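Local coordinates for protein terminase large subunit (Thermus phage G20c, PDB 5M1P) that cuts the viral genome to begin and end packaging, as the metal-dependent nuclease of the motor that drives phage DNA into empty capsids, at residues 65-70 and 176-181; 48-53 and 74-79; 23-28 and 81-86; 91-96 and 182-187. All blocks are in the same frame, centred on the assembly; numbering follows the deposited sequence.

Interaction 1 (65-70 and 176-181); sequences LERMNG and DDIVMS. With CA (calcium ion), chain C.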
loop_
_atom_site.group_PDB
_atom_site.type_symbol
_atom_site.label_atom_id
_atom_site.label_comp_id
_atom_site.label_asym_id
_atom_site.label_seq_id
_atom_site.Cartn_x
_atom_site.Cartn_y
_atom_site.Cartn_z
ATOM N N LEU A 65 -2.053 -1.950 8.977
ATOM C CA LEU A 65 -1.125 -1.211 8.132
ATOM C C LEU A 65 0.131 -0.943 8.931
ATOM O O LEU A 65 0.048 -0.396 10.020
ATOM C CB LEU A 65 -1.775 0.092 7.673
ATOM C CG LEU A 65 -0.922 0.896 6.673
ATOM C CD1 LEU A 65 -1.826 1.549 5.640
ATOM C CD2 LEU A 65 -0.035 1.925 7.348
ATOM N N GLU A 66 1.285 -1.348 8.404
ATOM C CA GLU A 66 2.561 -1.138 9.074
ATOM C C GLU A 66 3.368 -0.169 8.245
ATOM O O GLU A 66 3.446 -0.318 7.024
ATOM C CB GLU A 66 3.316 -2.459 9.255
ATOM C CG GLU A 66 4.592 -2.304 10.070
ATOM C CD GLU A 66 5.118 -3.604 10.641
ATOM O OE1 GLU A 66 4.660 -4.684 10.231
ATOM O OE2 GLU A 66 5.991 -3.535 11.535
ATOM N N ARG A 67 3.935 0.827 8.915
ATOM C CA ARG A 67 4.675 1.879 8.239
ATOM C C ARG A 67 5.882 2.280 9.066
ATOM O O ARG A 67 5.782 2.484 10.270
ATOM C CB ARG A 67 3.767 3.087 8.030
ATOM C CG ARG A 67 4.455 4.298 7.409
ATOM C CD ARG A 67 3.418 5.240 6.838
ATOM N NE ARG A 67 3.936 6.441 6.176
ATOM C CZ ARG A 67 4.199 7.610 6.768
ATOM N NH1 ARG A 67 4.076 7.775 8.088
ATOM N NH2 ARG A 67 4.597 8.634 6.020
ATOM N N MET A 68 7.034 2.387 8.426
ATOM C CA MET A 68 8.184 2.980 9.104
ATOM C C MET A 68 9.154 3.486 8.065
ATOM O O MET A 68 8.964 3.274 6.883
ATOM C CB MET A 68 8.856 1.990 10.063
ATOM C CG MET A 68 9.436 0.750 9.410
ATOM S SD MET A 68 8.232 -0.365 8.670
ATOM C CE MET A 68 9.349 -1.688 8.195
ATOM N N ASN A 69 10.165 4.206 8.508
ATOM C CA ASN A 69 11.291 4.517 7.648
ATOM C C ASN A 69 12.569 4.243 8.400
ATOM O O ASN A 69 12.598 4.165 9.624
ATOM C CB ASN A 69 11.229 5.941 7.066
ATOM C CG ASN A 69 11.708 7.012 8.031
ATOM O OD1 ASN A 69 11.493 6.915 9.240
ATOM N ND2 ASN A 69 12.358 8.049 7.495
ATOM N N GLY A 70 13.626 4.070 7.626
ATOM C CA GLY A 70 14.916 3.729 8.173
ATOM C C GLY A 70 15.084 2.305 8.665
ATOM O O GLY A 70 16.117 2.000 9.246
ATOM N N ASP A 176 4.252 9.241 -1.227
ATOM C CA ASP A 176 3.138 8.433 -1.735
ATOM C C ASP A 176 3.226 6.957 -1.354
ATOM O O ASP A 176 2.527 6.144 -1.954
ATOM C CB ASP A 176 2.996 8.596 -3.257
ATOM C CG ASP A 176 4.162 8.012 -4.026
ATOM O OD1 ASP A 176 5.080 7.449 -3.409
ATOM O OD2 ASP A 176 4.148 8.124 -5.273
ATOM N N ASP A 177 4.027 6.622 -0.343
ATOM C CA ASP A 177 4.264 5.209 -0.008
ATOM C C ASP A 177 2.983 4.541 0.479
ATOM O O ASP A 177 2.760 3.361 0.217
ATOM C CB ASP A 177 5.335 5.044 1.074
ATOM C CG ASP A 177 6.504 5.964 0.881
ATOM O OD1 ASP A 177 6.464 7.086 1.428
ATOM O OD2 ASP A 177 7.459 5.584 0.175
ATOM N N ILE A 178 2.169 5.290 1.221
ATOM C CA ILE A 178 0.895 4.753 1.719
ATOM C C ILE A 178 -0.071 4.552 0.550
ATOM O O ILE A 178 -0.712 3.507 0.414
ATOM C CB ILE A 178 0.235 5.666 2.768
ATOM C CG1 ILE A 178 1.141 5.843 3.995
ATOM C CG2 ILE A 178 -1.143 5.124 3.171
ATOM C CD1 ILE A 178 0.698 6.948 4.924
ATOM N N VAL A 179 -0.148 5.551 -0.319
ATOM C CA VAL A 179 -1.019 5.482 -1.497
ATOM C C VAL A 179 -0.699 4.244 -2.326
ATOM O O VAL A 179 -1.588 3.477 -2.698
ATOM C CB VAL A 179 -0.894 6.759 -2.370
ATOM C CG1 VAL A 179 -1.755 6.641 -3.619
ATOM C CG2 VAL A 179 -1.299 7.997 -1.566
ATOM N N MET A 180 0.586 4.055 -2.598
ATOM C CA MET A 180 1.017 2.952 -3.427
ATOM C C MET A 180 0.806 1.595 -2.758
ATOM O O MET A 180 0.365 0.661 -3.418
ATOM C CB MET A 180 2.474 3.142 -3.867
ATOM C CG MET A 180 2.677 4.308 -4.836
ATOM S SD MET A 180 1.511 4.386 -6.207
ATOM C CE MET A 180 1.676 2.767 -6.947
ATOM N N SER A 181 1.097 1.498 -1.464
ATOM C CA SER A 181 0.846 0.263 -0.721
ATOM C C SER A 181 -0.634 -0.120 -0.764
ATOM O O SER A 181 -0.975 -1.271 -1.018
ATOM C CB SER A 181 1.337 0.420 0.715
ATOM O OG SER A 181 1.000 -0.716 1.493
HETATM CA CA CA C . 8.682 3.522 -0.129
HETATM O O HOH W 1 4.411 7.474 3.364
HETATM O O HOH W 2 8.881 4.234 -2.338
#
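A chi1 of 176° and a chain extended from CG to NE carry Arg67 out from strand 61-69 as a straight rod toward helix 177-186, where Ile178 points CG1 and CD1 back at it. The two side chains cross at about a right angle. Arg67 NE lies 3.5 Å from Ile178 CD1, a methyl that sits over one face of the guanidinium. Two residues earlier on the strand, Leu65 CD1 makes a looser apolar contact of 4.4 Å with Ile178 CG2, the branch beside the carbonyl carbon.

No direct hydrogen bond joins the segments; a water does the polar work. Water 1, in the guanidinium plane at its edge, accepts from Arg67 NH2 at 2.9 Å and donates to Asp177 OD1 at 2.8 Å. The other carboxylate oxygen, Asp177 OD2, binds calcium at 2.4 Å, and Asp42, Phe43, Asp48 and Tyr49 supply the remaining protein ligands. Tyr49 also makes a cation-pi contact with Arg67.

Asp177 thus divides its oxygens between metal and water. The water bond probably fixes the rotation of the carboxylate, while the arginine charge, with Arg67 NH2 5.2 Å from Asp177 OD1, would add a favourable field from the second shell.

Interaction 2 (48-53 and 74-79); sequences DYSVFS and SDQVAR. With CA (calcium ion), chain C.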
loop_
_atom_site.group_PDB
_atom_site.type_symbol
_atom_site.label_atom_id
_atom_site.label_comp_id
_atom_site.label_asym_id
_atom_site.label_seq_id
_atom_site.Cartn_x
_atom_site.Cartn_y
_atom_site.Cartn_z
ATOM N N ASP A 48 13.030 6.767 2.272
ATOM C CA ASP A 48 11.581 6.727 2.134
ATOM C C ASP A 48 10.943 5.689 3.053
ATOM O O ASP A 48 11.603 4.774 3.544
ATOM C CB ASP A 48 11.174 6.457 0.680
ATOM C CG ASP A 48 11.736 5.164 0.132
ATOM O OD1 ASP A 48 12.954 5.105 -0.106
ATOM O OD2 ASP A 48 10.955 4.213 -0.073
ATOM N N TYR A 49 9.643 5.833 3.252
ATOM C CA TYR A 49 8.900 4.907 4.091
ATOM C C TYR A 49 8.669 3.567 3.393
ATOM O O TYR A 49 8.543 3.482 2.159
ATOM C CB TYR A 49 7.539 5.498 4.498
ATOM C CG TYR A 49 7.642 6.716 5.387
ATOM C CD1 TYR A 49 7.739 7.992 4.843
ATOM C CD2 TYR A 49 7.660 6.603 6.777
ATOM C CE1 TYR A 49 7.860 9.111 5.645
ATOM C CE2 TYR A 49 7.781 7.726 7.591
ATOM C CZ TYR A 49 7.883 8.971 7.016
ATOM O OH TYR A 49 7.994 10.098 7.805
ATOM N N SER A 50 8.605 2.531 4.212
ATOM C CA SER A 50 8.048 1.250 3.825
ATOM C C SER A 50 6.646 1.194 4.382
ATOM O O SER A 50 6.438 1.588 5.516
ATOM C CB SER A 50 8.869 0.104 4.420
ATOM O OG SER A 50 9.032 0.230 5.826
ATOM N N VAL A 51 5.702 0.719 3.569
ATOM C CA VAL A 51 4.319 0.574 3.996
ATOM C C VAL A 51 3.777 -0.767 3.535
ATOM O O VAL A 51 3.790 -1.094 2.342
ATOM C CB VAL A 51 3.430 1.688 3.442
ATOM C CG1 VAL A 51 2.017 1.570 4.002
ATOM C CG2 VAL A 51 4.021 3.040 3.776
ATOM N N PHE A 52 3.250 -1.516 4.500
ATOM C CA PHE A 52 2.675 -2.832 4.257
ATOM C C PHE A 52 1.213 -2.771 4.668
ATOM O O PHE A 52 0.921 -2.508 5.828
ATOM C CB PHE A 52 3.403 -3.921 5.067
ATOM C CG PHE A 52 4.907 -3.917 4.923
ATOM C CD1 PHE A 52 5.517 -3.594 3.719
ATOM C CD2 PHE A 52 5.713 -4.263 6.002
ATOM C CE1 PHE A 52 6.894 -3.593 3.588
ATOM C CE2 PHE A 52 7.093 -4.274 5.869
ATOM C CZ PHE A 52 7.683 -3.932 4.670
ATOM N N SER A 53 0.314 -3.001 3.714
ATOM C CA SER A 53 -1.123 -2.864 3.933
ATOM C C SER A 53 -1.788 -4.229 3.820
ATOM O O SER A 53 -1.865 -4.786 2.732
ATOM C CB SER A 53 -1.723 -1.903 2.917
ATOM O OG SER A 53 -1.188 -0.602 3.078
ATOM N N SER A 74 16.653 -6.059 5.475
ATOM C CA SER A 74 16.336 -7.354 6.071
ATOM C C SER A 74 15.196 -7.252 7.086
ATOM O O SER A 74 14.330 -8.135 7.142
ATOM C CB SER A 74 17.573 -7.990 6.708
ATOM O OG SER A 74 17.338 -9.361 6.956
ATOM N N ASP A 75 15.193 -6.184 7.884
ATOM C CA ASP A 75 14.099 -5.945 8.834
ATOM C C ASP A 75 12.764 -5.740 8.114
ATOM O O ASP A 75 11.730 -6.245 8.564
ATOM C CB ASP A 75 14.428 -4.757 9.743
ATOM C CG ASP A 75 13.414 -4.555 10.851
ATOM O OD1 ASP A 75 12.854 -5.554 11.357
ATOM O OD2 ASP A 75 13.205 -3.384 11.224
ATOM N N GLN A 76 12.773 -5.025 6.996
ATOM C CA GLN A 76 11.539 -4.872 6.204
ATOM C C GLN A 76 10.978 -6.216 5.764
ATOM O O GLN A 76 9.776 -6.468 5.890
ATOM C CB GLN A 76 11.776 -3.980 4.998
ATOM C CG GLN A 76 12.054 -2.541 5.373
ATOM C CD GLN A 76 12.298 -1.696 4.160
ATOM O OE1 GLN A 76 11.547 -1.775 3.187
ATOM N NE2 GLN A 76 13.360 -0.893 4.192
ATOM N N VAL A 77 11.855 -7.083 5.268
ATOM C CA VAL A 77 11.452 -8.424 4.852
ATOM C C VAL A 77 10.974 -9.254 6.054
ATOM O O VAL A 77 9.971 -9.965 5.955
ATOM C CB VAL A 77 12.565 -9.141 4.054
ATOM C CG1 VAL A 77 12.186 -10.590 3.787
ATOM C CG2 VAL A 77 12.810 -8.422 2.732
ATOM N N ALA A 78 11.663 -9.158 7.187
ATOM C CA ALA A 78 11.235 -9.882 8.399
ATOM C C ALA A 78 9.870 -9.398 8.890
ATOM O O ALA A 78 9.051 -10.205 9.341
ATOM C CB ALA A 78 12.265 -9.734 9.516
ATOM N N ARG A 79 9.620 -8.096 8.796
ATOM C CA ARG A 79 8.336 -7.535 9.247
ATOM C C ARG A 79 7.223 -7.993 8.313
ATOM O O ARG A 79 6.112 -8.341 8.755
ATOM C CB ARG A 79 8.393 -6.004 9.329
ATOM C CG ARG A 79 9.363 -5.450 10.366
ATOM C CD ARG A 79 9.012 -5.736 11.813
ATOM N NE ARG A 79 9.952 -5.074 12.727
ATOM C CZ ARG A 79 10.214 -5.442 13.988
ATOM N NH1 ARG A 79 11.092 -4.740 14.702
ATOM N NH2 ARG A 79 9.632 -6.509 14.546
HETATM CA CA CA C . 8.682 3.522 -0.129
HETATM O O HOH W 2 8.881 4.234 -2.338
#
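The Phe52 ring meets helix 73-86 through its outer atoms: Arg79 CB stands at the ring edge, near its plane, 4.1 Å from Phe52 CE2, while the backbone oxygen Gln76 O approaches obliquely, 3.5 Å from the same CE2. Gln76 CB adds an aliphatic contact at 4.1 Å from Phe52 CZ. The Gln76 amide plane is turned 38° from the ring, and the two side chains cross at about a right angle. Arg79 offers little beyond its CB, because its chain bends at chi2 (-66°) and carries the guanidinium away from the strand; there NE sits 3.2 Å from Asp75 OD1, a pairing of charges in which the oxygen lies well out of the guanidinium plane.

Helix 73-86 lies along strand 49-56, the segment axes 10.2 Å apart and 11° from parallel. This is one helical layer against the central mixed sheet of an RNase H-like fold, and Leu80 and Leu83 of the same helix extend the packing on Phe52.

Toward the metal end, Ser50 takes over from Phe52. Extended beyond CG, Gln76 lays its amide alongside Ser50, with OE1 3.5 Å from Ser50 CB. The polar bond of that oxygen is to Gly44 N, in the loop after strand 37-42, while Ser50 OG bonds to Met68 O on the adjacent strand. Just before Ser50, the chain supplies two calcium ligands: Asp48 OD2 at 2.4 Å and the carbonyl Tyr49 O at 2.3 Å.

Interaction 3 (23-28 and 81-86); sequences GTRLVV and KALSED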
loop_
_atom_site.group_PDB
_atom_site.type_symbol
_atom_site.label_atom_id
_atom_site.label_comp_id
_atom_site.label_asym_id
_atom_site.label_seq_id
_atom_site.Cartn_x
_atom_site.Cartn_y
_atom_site.Cartn_z
ATOM N N GLY A 23 3.027 -0.097 18.127
ATOM C CA GLY A 23 4.338 0.249 17.578
ATOM C C GLY A 23 4.204 0.798 16.170
ATOM O O GLY A 23 3.523 1.796 15.953
ATOM N N THR A 24 4.835 0.118 15.210
ATOM C CA THR A 24 4.771 0.509 13.805
ATOM C C THR A 24 3.487 0.054 13.097
ATOM O O THR A 24 3.285 0.396 11.932
ATOM C CB THR A 24 5.993 -0.034 13.034
ATOM O OG1 THR A 24 6.073 -1.451 13.190
ATOM C CG2 THR A 24 7.283 0.597 13.554
ATOM N N ARG A 25 2.635 -0.712 13.785
ATOM C CA ARG A 25 1.386 -1.203 13.198
ATOM C C ARG A 25 0.173 -0.411 13.636
ATOM O O ARG A 25 0.046 -0.076 14.811
ATOM C CB ARG A 25 1.125 -2.648 13.591
ATOM C CG ARG A 25 2.189 -3.626 13.156
ATOM C CD ARG A 25 1.719 -5.028 13.472
ATOM N NE ARG A 25 2.656 -6.036 13.024
ATOM C CZ ARG A 25 2.402 -7.345 13.009
ATOM N NH1 ARG A 25 1.231 -7.818 13.428
ATOM N NH2 ARG A 25 3.320 -8.191 12.561
ATOM N N LEU A 26 -0.729 -0.170 12.694
ATOM C CA LEU A 26 -2.087 0.260 12.994
ATOM C C LEU A 26 -2.987 -0.943 12.786
ATOM O O LEU A 26 -3.201 -1.361 11.651
ATOM C CB LEU A 26 -2.512 1.401 12.072
ATOM C CG LEU A 26 -1.608 2.637 12.051
ATOM C CD1 LEU A 26 -2.301 3.790 11.332
ATOM C CD2 LEU A 26 -1.147 3.030 13.442
ATOM N N VAL A 27 -3.529 -1.494 13.866
ATOM C CA VAL A 27 -4.256 -2.759 13.788
ATOM C C VAL A 27 -5.727 -2.444 13.904
ATOM O O VAL A 27 -6.180 -1.983 14.950
ATOM C CB VAL A 27 -3.846 -3.751 14.897
ATOM C CG1 VAL A 27 -4.567 -5.092 14.721
ATOM C CG2 VAL A 27 -2.340 -3.969 14.871
ATOM N N VAL A 28 -6.459 -2.686 12.819
ATOM C CA VAL A 28 -7.905 -2.504 12.781
ATOM C C VAL A 28 -8.580 -3.756 13.321
ATOM O O VAL A 28 -9.502 -3.687 14.146
ATOM C CB VAL A 28 -8.402 -2.212 11.350
ATOM C CG1 VAL A 28 -9.919 -2.144 11.313
ATOM C CG2 VAL A 28 -7.828 -0.886 10.867
ATOM N N LYS A 81 7.308 -10.833 6.590
ATOM C CA LYS A 81 7.134 -12.245 6.958
ATOM C C LYS A 81 6.188 -12.400 8.150
ATOM O O LYS A 81 5.262 -13.234 8.139
ATOM C CB LYS A 81 8.483 -12.878 7.292
ATOM C CG LYS A 81 8.434 -14.352 7.647
ATOM C CD LYS A 81 9.849 -14.886 7.803
ATOM C CE LYS A 81 9.837 -16.394 7.937
ATOM N NZ LYS A 81 9.506 -16.780 9.320
ATOM N N ALA A 82 6.433 -11.614 9.186
ATOM C CA ALA A 82 5.607 -11.686 10.385
ATOM C C ALA A 82 4.154 -11.316 10.094
ATOM O O ALA A 82 3.249 -12.022 10.524
ATOM C CB ALA A 82 6.180 -10.833 11.503
ATOM N N LEU A 83 3.932 -10.245 9.339
ATOM C CA LEU A 83 2.568 -9.852 8.945
ATOM C C LEU A 83 1.874 -10.926 8.142
ATOM O O LEU A 83 0.707 -11.220 8.356
ATOM C CB LEU A 83 2.580 -8.566 8.105
ATOM C CG LEU A 83 2.697 -7.263 8.868
ATOM C CD1 LEU A 83 2.999 -6.121 7.913
ATOM C CD2 LEU A 83 1.418 -6.986 9.655
ATOM N N SER A 84 2.599 -11.491 7.187
ATOM C CA SER A 84 2.063 -12.563 6.374
ATOM C C SER A 84 1.637 -13.738 7.258
ATOM O O SER A 84 0.519 -14.235 7.137
ATOM C CB SER A 84 3.088 -13.030 5.347
ATOM O OG SER A 84 2.629 -14.169 4.656
ATOM N N GLU A 85 2.526 -14.149 8.157
ATOM C CA GLU A 85 2.231 -15.257 9.056
ATOM C C GLU A 85 1.063 -14.937 9.994
ATOM O O GLU A 85 0.198 -15.784 10.214
ATOM C CB GLU A 85 3.489 -15.665 9.835
ATOM C CG GLU A 85 4.532 -16.363 8.967
ATOM C CD GLU A 85 5.802 -16.723 9.715
ATOM O OE1 GLU A 85 6.757 -17.173 9.048
ATOM O OE2 GLU A 85 5.876 -16.535 10.952
ATOM N N ASP A 86 1.014 -13.705 10.509
ATOM C CA ASP A 86 -0.067 -13.295 11.400
ATOM C C ASP A 86 -1.421 -13.423 10.710
ATOM O O ASP A 86 -2.399 -13.773 11.350
ATOM C CB ASP A 86 0.092 -11.840 11.848
ATOM C CG ASP A 86 1.258 -11.606 12.826
ATOM O OD1 ASP A 86 1.833 -12.552 13.389
ATOM O OD2 ASP A 86 1.588 -10.427 13.041
#
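Arg25 and Asp86 meet with their flat groups strongly turned, the guanidinium and carboxylate planes standing 63° apart. The grip is end-on and converges on a single oxygen. Arg25 NH1 donates to Asp86 OD2 at 2.7 Å. Arg25 NH2 donates to the same Asp86 OD2 at 2.9 Å, with an N-H...O angle of 138°. Both bonds are bent because the two donors belong to one rigid guanidinium and converge on one atom, yet the oxygen lies in the guanidinium plane and is approached nearly along its C-O bond. It is therefore a forked salt bridge, not the side-by-side pairing in which each nitrogen has its own oxygen.

Leu83 takes one face of the same guanidinium. Its CD2 sits 3.5 Å above the plane, over the centre, and the leucine and arginine side chains slide past each other in opposite directions. Ala82 CB touches the edge, 4.0 Å from Arg25 NH2. Arg25 can span the gap because its chain is extended from CG to NE, which matters with the axes of strand 25-27 and segment 81-86 as much as 12.8 Å apart. Glu66, on the neighbouring strand, adds a long, weak ion pair to Arg25 NE.

The strand and helix directions differ by 14°, nearly parallel. The C-terminal end of helix 73-86 is tied to strand 25-27 by a partly buried ion pair, well away from the metal site, in the arrangement of a helix packed on the face of the central beta-sheet of an RNase H-like alpha/beta fold.

Interaction 4 (91-96 and 182-187); sequences YVVADT and LALAYS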
loop_
_atom_site.group_PDB
_atom_site.type_symbol
_atom_site.label_atom_id
_atom_site.label_comp_id
_atom_site.label_asym_id
_atom_site.label_seq_id
_atom_site.Cartn_x
_atom_site.Cartn_y
_atom_site.Cartn_z
ATOM N N TYR A 91 -0.543 -13.543 1.152
ATOM C CA TYR A 91 0.432 -13.299 0.094
ATOM C C TYR A 91 0.706 -11.820 -0.086
ATOM O O TYR A 91 -0.192 -10.975 0.057
ATOM C CB TYR A 91 0.032 -13.941 -1.224
ATOM C CG TYR A 91 -1.104 -13.321 -1.986
ATOM C CD1 TYR A 91 -2.410 -13.686 -1.722
ATOM C CD2 TYR A 91 -0.875 -12.387 -2.993
ATOM C CE1 TYR A 91 -3.466 -13.168 -2.445
ATOM C CE2 TYR A 91 -1.924 -11.858 -3.728
ATOM C CZ TYR A 91 -3.224 -12.235 -3.435
ATOM O OH TYR A 91 -4.278 -11.732 -4.144
ATOM N N VAL A 92 1.955 -11.516 -0.397
ATOM C CA VAL A 92 2.394 -10.159 -0.564
ATOM C C VAL A 92 2.320 -9.761 -2.043
ATOM O O VAL A 92 2.771 -10.496 -2.903
ATOM C CB VAL A 92 3.832 -10.003 -0.040
ATOM C CG1 VAL A 92 4.293 -8.560 -0.210
ATOM C CG2 VAL A 92 3.939 -10.418 1.425
ATOM N N VAL A 93 1.756 -8.592 -2.320
ATOM C CA VAL A 93 1.835 -7.971 -3.637
ATOM C C VAL A 93 2.947 -6.947 -3.526
ATOM O O VAL A 93 2.775 -5.883 -2.928
ATOM C CB VAL A 93 0.514 -7.297 -4.042
ATOM C CG1 VAL A 93 0.593 -6.762 -5.467
ATOM C CG2 VAL A 93 -0.659 -8.254 -3.870
ATOM N N ALA A 94 4.097 -7.286 -4.085
ATOM C CA ALA A 94 5.338 -6.568 -3.809
ATOM C C ALA A 94 5.745 -5.718 -4.994
ATOM O O ALA A 94 5.923 -6.243 -6.088
ATOM C CB ALA A 94 6.441 -7.560 -3.507
ATOM N N ASP A 95 5.913 -4.421 -4.777
ATOM C CA ASP A 95 6.513 -3.575 -5.799
ATOM C C ASP A 95 8.009 -3.796 -5.764
ATOM O O ASP A 95 8.726 -3.184 -4.980
ATOM C CB ASP A 95 6.186 -2.096 -5.627
ATOM C CG ASP A 95 6.935 -1.217 -6.621
ATOM O OD1 ASP A 95 7.500 -1.731 -7.622
ATOM O OD2 ASP A 95 6.962 0.004 -6.406
ATOM N N THR A 96 8.447 -4.676 -6.648
ATOM C CA THR A 96 9.830 -5.103 -6.743
ATOM C C THR A 96 10.681 -4.233 -7.670
ATOM O O THR A 96 11.845 -4.552 -7.904
ATOM C CB THR A 96 9.872 -6.547 -7.273
ATOM O OG1 THR A 96 9.004 -6.650 -8.405
ATOM C CG2 THR A 96 9.391 -7.523 -6.215
ATOM N N LEU A 182 -1.499 0.855 -0.538
ATOM C CA LEU A 182 -2.941 0.615 -0.634
ATOM C C LEU A 182 -3.359 0.185 -2.039
ATOM O O LEU A 182 -4.157 -0.729 -2.195
ATOM C CB LEU A 182 -3.737 1.852 -0.207
ATOM C CG LEU A 182 -3.660 2.224 1.268
ATOM C CD1 LEU A 182 -4.279 3.598 1.451
ATOM C CD2 LEU A 182 -4.327 1.199 2.177
ATOM N N ALA A 183 -2.804 0.832 -3.058
ATOM C CA ALA A 183 -3.134 0.484 -4.437
ATOM C C ALA A 183 -2.667 -0.938 -4.787
ATOM O O ALA A 183 -3.380 -1.684 -5.459
ATOM C CB ALA A 183 -2.526 1.492 -5.397
ATOM N N LEU A 184 -1.482 -1.312 -4.311
ATOM C CA LEU A 184 -0.969 -2.677 -4.491
ATOM C C LEU A 184 -1.896 -3.702 -3.849
ATOM O O LEU A 184 -2.205 -4.711 -4.472
ATOM C CB LEU A 184 0.437 -2.800 -3.932
ATOM C CG LEU A 184 1.507 -2.076 -4.768
ATOM C CD1 LEU A 184 2.749 -1.848 -3.937
ATOM C CD2 LEU A 184 1.848 -2.840 -6.045
ATOM N N ALA A 185 -2.368 -3.428 -2.635
ATOM C CA ALA A 185 -3.311 -4.331 -1.964
ATOM C C ALA A 185 -4.605 -4.461 -2.741
ATOM O O ALA A 185 -5.048 -5.569 -3.071
ATOM C CB ALA A 185 -3.585 -3.855 -0.551
ATOM N N TYR A 186 -5.216 -3.318 -3.031
ATOM C CA TYR A 186 -6.513 -3.294 -3.706
ATOM C C TYR A 186 -6.499 -3.750 -5.158
ATOM O O TYR A 186 -7.557 -4.039 -5.716
ATOM C CB TYR A 186 -7.177 -1.914 -3.566
ATOM C CG TYR A 186 -7.884 -1.749 -2.232
ATOM C CD1 TYR A 186 -9.143 -2.303 -2.020
ATOM C CD2 TYR A 186 -7.268 -1.105 -1.161
ATOM C CE1 TYR A 186 -9.779 -2.188 -0.792
ATOM C CE2 TYR A 186 -7.897 -0.966 0.065
ATOM C CZ TYR A 186 -9.151 -1.516 0.255
ATOM O OH TYR A 186 -9.755 -1.369 1.489
ATOM N N SER A 187 -5.317 -3.860 -5.770
ATOM C CA SER A 187 -5.195 -4.478 -7.093
ATOM C C SER A 187 -5.730 -5.908 -7.131
ATOM O O SER A 187 -6.048 -6.420 -8.201
ATOM C CB SER A 187 -3.739 -4.494 -7.568
ATOM O OG SER A 187 -2.985 -5.468 -6.868
#
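Leu184 O accepts a short hydrogen bond from Ser187 OG, 2.6 Å long, and the same carbonyl oxygen is touched by Val93 CG1 at 3.6 Å. The serine approaches at a C=O...O angle of 141°, tilted 26° from the carbonyl plane. This lies in the C-terminal part of helix 177-186, which packs across the sheet of the RNase H-like fold opposite strand 91-94; the nearest alpha carbons, those of Val93 and Leu184, are 6.1 Å apart.

Val93 sets both its methyls against Leu184 O, with CG2 at 3.9 Å from that oxygen. Its CG1 stands anti to the backbone N (chi1 -175°), where it reaches Leu184 CD2 at 4.2 Å as well as the carbonyl oxygen, and it comes within 4.1 Å of Ser187 OG. Leu184 in turn sends its two methyls to different neighbours, CD2 to the valine and CD1 to Asp95. Leu117 from a loop also packs on Val93 and Ser187.

Asp95 comes two residues on from Val93. In a nearly identical protein it is a ligand of the second catalytic magnesium ion, and here its side chain is about 5 Å from that of Asp42 and about 7 Å from the calcium. Backbone N-H groups of Val119 and Trp97 bond to Asp95 OD1, positioning the carboxylate, while on the helix side its methylene carbon, Asp95 CB, rests 3.8 Å from Leu184 CD1.

All four contacts reach the same mixed sheet. Interactions 1 and 4 use successive turns of helix 177-186, and interactions 2 and 3 use successive turns of helix 73-86. Interactions 1 and 2, with centres 8 Å apart, share the calcium and water 2; they are tied by Met68 O to Ser50 N (2.8 Å) and by Ser181 OG to Ser53 OG (2.7 Å). Phe52 CB and Leu83 CD1, 3.6 Å apart, carry the packing on from interaction 2 to interaction 3, whose Leu83 side chain is about 14 Å from the metal. Interaction 4 returns to the active site through Asp95, its side chain about 9 Å from that of Asp177.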